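Local coordinates for aspartate-semialdehyde dehydrogenase (Candida albicans, PDB 3HSK), which catalyses the NADPH-dependent reductive dephosphorylation of 4-phospho-L-aspartate to L-aspartate semialdehyde, the second step toward methionine and threonine, at residues T195-A201 / G271-S277. Residues are numbered along the deposited sequence; the frame is centred on the assembly and turned at random.
Sequences TTTTLQA and GHTECIS
E274 and T196 meet on the face of the sheet that packs against helix 172-188. From E274, CB lies 3.5 Å from T196 OG1; CG and CD each lie 3.9 Å from T198 CG2; and OE1 accepts a 3.0 Å hydrogen bond from T196 OG1 through its anti lone pair. The threonine hydroxyl reaches it because OG1 stands opposite the backbone N (chi1 -173°), and L177 covers this pair. Six backbone hydrogen bonds, two each at T195-S277, T197-C275 and L199-T273, define an antiparallel pairing; strand axes at 165° agree. On the other face, L199 CD1 touches C275 SG at 4.1 Å, and T197 packs on C275 of the second subunit, placing this face at the dimer interface. A water joins T195 OG1 to the carbonyl O of C275. Beyond the last bridge, Q200 CG sits over the H272 ring, 4.1 Å from its centroid, a CH-pi contact, while A201 N lies in the ring plane, 3.1 Å from H272 CD2. Q200 NE2 is hydrogen-bonded to E227 OE2. H272, the predicted proton acceptor, lies just before strand 273-280, an inner strand of the mixed sheet, and its side chain touches C172, the predicted acyl-thioester cysteine, an arrangement characteristic of the aspartate-semialdehyde dehydrogenase active site.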
loop_
_atom_site.group_PDB
_atom_site.type_symbol
_atom_site.label_atom_id
_atom_site.label_comp_id
_atom_site.label_asym_id
_atom_site.label_seq_id
_atom_site.Cartn_x
_atom_site.Cartn_y
_atom_site.Cartn_z
ATOM N N THR A 195 0.444 -6.604 -10.145
ATOM C CA THR A 195 -0.244 -5.685 -9.224
ATOM C C THR A 195 0.744 -4.710 -8.612
ATOM O O THR A 195 1.946 -4.994 -8.534
ATOM C CB THR A 195 -0.963 -6.388 -8.040
ATOM O OG1 THR A 195 -0.019 -6.647 -6.989
ATOM C CG2 THR A 195 -1.663 -7.672 -8.468
ATOM N N THR A 196 0.219 -3.564 -8.181
ATOM C CA THR A 196 0.975 -2.573 -7.429
ATOM C C THR A 196 0.046 -1.729 -6.556
ATOM O O THR A 196 -0.975 -1.206 -7.025
ATOM C CB THR A 196 1.834 -1.662 -8.338
ATOM O OG1 THR A 196 2.659 -0.820 -7.525
ATOM C CG2 THR A 196 0.976 -0.794 -9.258
ATOM N N THR A 197 0.388 -1.637 -5.274
ATOM C CA THR A 197 -0.222 -0.653 -4.400
ATOM C C THR A 197 0.849 0.372 -4.060
ATOM O O THR A 197 1.901 0.028 -3.507
ATOM C CB THR A 197 -0.800 -1.271 -3.122
ATOM O OG1 THR A 197 -1.810 -2.227 -3.470
ATOM C CG2 THR A 197 -1.429 -0.201 -2.245
ATOM N N THR A 198 0.584 1.630 -4.404
ATOM C CA THR A 198 1.568 2.672 -4.177
ATOM C C THR A 198 1.359 3.409 -2.849
ATOM O O THR A 198 0.243 3.528 -2.339
ATOM C CB THR A 198 1.650 3.673 -5.341
ATOM O OG1 THR A 198 0.559 4.599 -5.264
ATOM C CG2 THR A 198 1.631 2.947 -6.702
ATOM N N LEU A 199 2.467 3.875 -2.294
ATOM C CA LEU A 199 2.471 4.738 -1.141
ATOM C C LEU A 199 3.265 5.957 -1.583
ATOM O O LEU A 199 4.490 5.975 -1.491
ATOM C CB LEU A 199 3.120 4.028 0.055
ATOM C CG LEU A 199 2.374 2.839 0.680
ATOM C CD1 LEU A 199 2.629 1.548 -0.072
ATOM C CD2 LEU A 199 2.785 2.656 2.126
ATOM N N GLN A 200 2.557 6.962 -2.096
ATOM C CA GLN A 200 3.202 8.081 -2.792
ATOM C C GLN A 200 3.430 9.320 -1.942
ATOM O O GLN A 200 2.561 9.742 -1.187
ATOM C CB GLN A 200 2.479 8.407 -4.102
ATOM C CG GLN A 200 2.717 7.337 -5.151
ATOM C CD GLN A 200 1.837 7.460 -6.364
ATOM O OE1 GLN A 200 0.964 6.628 -6.584
ATOM N NE2 GLN A 200 2.068 8.489 -7.172
ATOM N N ALA A 201 4.620 9.891 -2.095
ATOM C CA ALA A 201 5.064 11.048 -1.343
ATOM C C ALA A 201 4.468 12.341 -1.889
ATOM O O ALA A 201 3.921 12.365 -2.997
ATOM C CB ALA A 201 6.572 11.116 -1.367
ATOM N N GLY A 271 9.982 10.278 -1.921
ATOM C CA GLY A 271 10.254 8.872 -2.228
ATOM C C GLY A 271 8.996 8.037 -2.304
ATOM O O GLY A 271 8.343 7.814 -1.283
ATOM N N HIS A 272 8.649 7.576 -3.507
ATOM C CA HIS A 272 7.468 6.730 -3.698
ATOM C C HIS A 272 7.800 5.273 -3.414
ATOM O O HIS A 272 8.805 4.756 -3.894
ATOM C CB HIS A 272 6.904 6.841 -5.121
ATOM C CG HIS A 272 6.519 8.232 -5.529
ATOM N ND1 HIS A 272 6.712 8.708 -6.809
ATOM C CD2 HIS A 272 5.957 9.247 -4.833
ATOM C CE1 HIS A 272 6.285 9.956 -6.884
ATOM N NE2 HIS A 272 5.824 10.308 -5.698
ATOM N N THR A 273 6.938 4.625 -2.640
ATOM C CA THR A 273 7.041 3.206 -2.344
ATOM C C THR A 273 5.935 2.477 -3.109
ATOM O O THR A 273 4.806 2.969 -3.197
ATOM C CB THR A 273 6.920 2.933 -0.821
ATOM O OG1 THR A 273 7.956 3.637 -0.119
ATOM C CG2 THR A 273 7.047 1.437 -0.503
ATOM N N GLU A 274 6.271 1.320 -3.681
ATOM C CA GLU A 274 5.293 0.484 -4.365
ATOM C C GLU A 274 5.432 -0.957 -3.890
ATOM O O GLU A 274 6.527 -1.531 -3.922
ATOM C CB GLU A 274 5.449 0.568 -5.896
ATOM C CG GLU A 274 5.361 1.988 -6.444
ATOM C CD GLU A 274 5.264 2.064 -7.960
ATOM O OE1 GLU A 274 4.589 1.218 -8.590
ATOM O OE2 GLU A 274 5.859 3.004 -8.517
ATOM N N CYS A 275 4.318 -1.515 -3.433
ATOM C CA CYS A 275 4.225 -2.906 -3.040
ATOM C C CYS A 275 3.697 -3.678 -4.235
ATOM O O CYS A 275 2.506 -3.590 -4.572
ATOM C CB CYS A 275 3.303 -3.053 -1.827
ATOM S SG CYS A 275 3.993 -2.292 -0.332
ATOM N N ILE A 276 4.591 -4.412 -4.897
ATOM C CA ILE A 276 4.237 -5.040 -6.170
ATOM C C ILE A 276 4.179 -6.563 -6.115
ATOM O O ILE A 276 4.804 -7.195 -5.256
ATOM C CB ILE A 276 5.136 -4.545 -7.355
ATOM C CG1 ILE A 276 6.508 -5.233 -7.354
ATOM C CG2 ILE A 276 5.260 -3.009 -7.338
ATOM C CD1 ILE A 276 7.264 -5.124 -8.684
ATOM N N SER A 277 3.405 -7.127 -7.041
ATOM C CA SER A 277 3.241 -8.565 -7.198
ATOM C C SER A 277 3.381 -8.858 -8.689
ATOM O O SER A 277 2.918 -8.061 -9.519
ATOM C CB SER A 277 1.846 -8.968 -6.734
ATOM O OG SER A 277 1.845 -10.259 -6.176
HETATM O O HOH W 1 0.371 -5.179 -4.810
#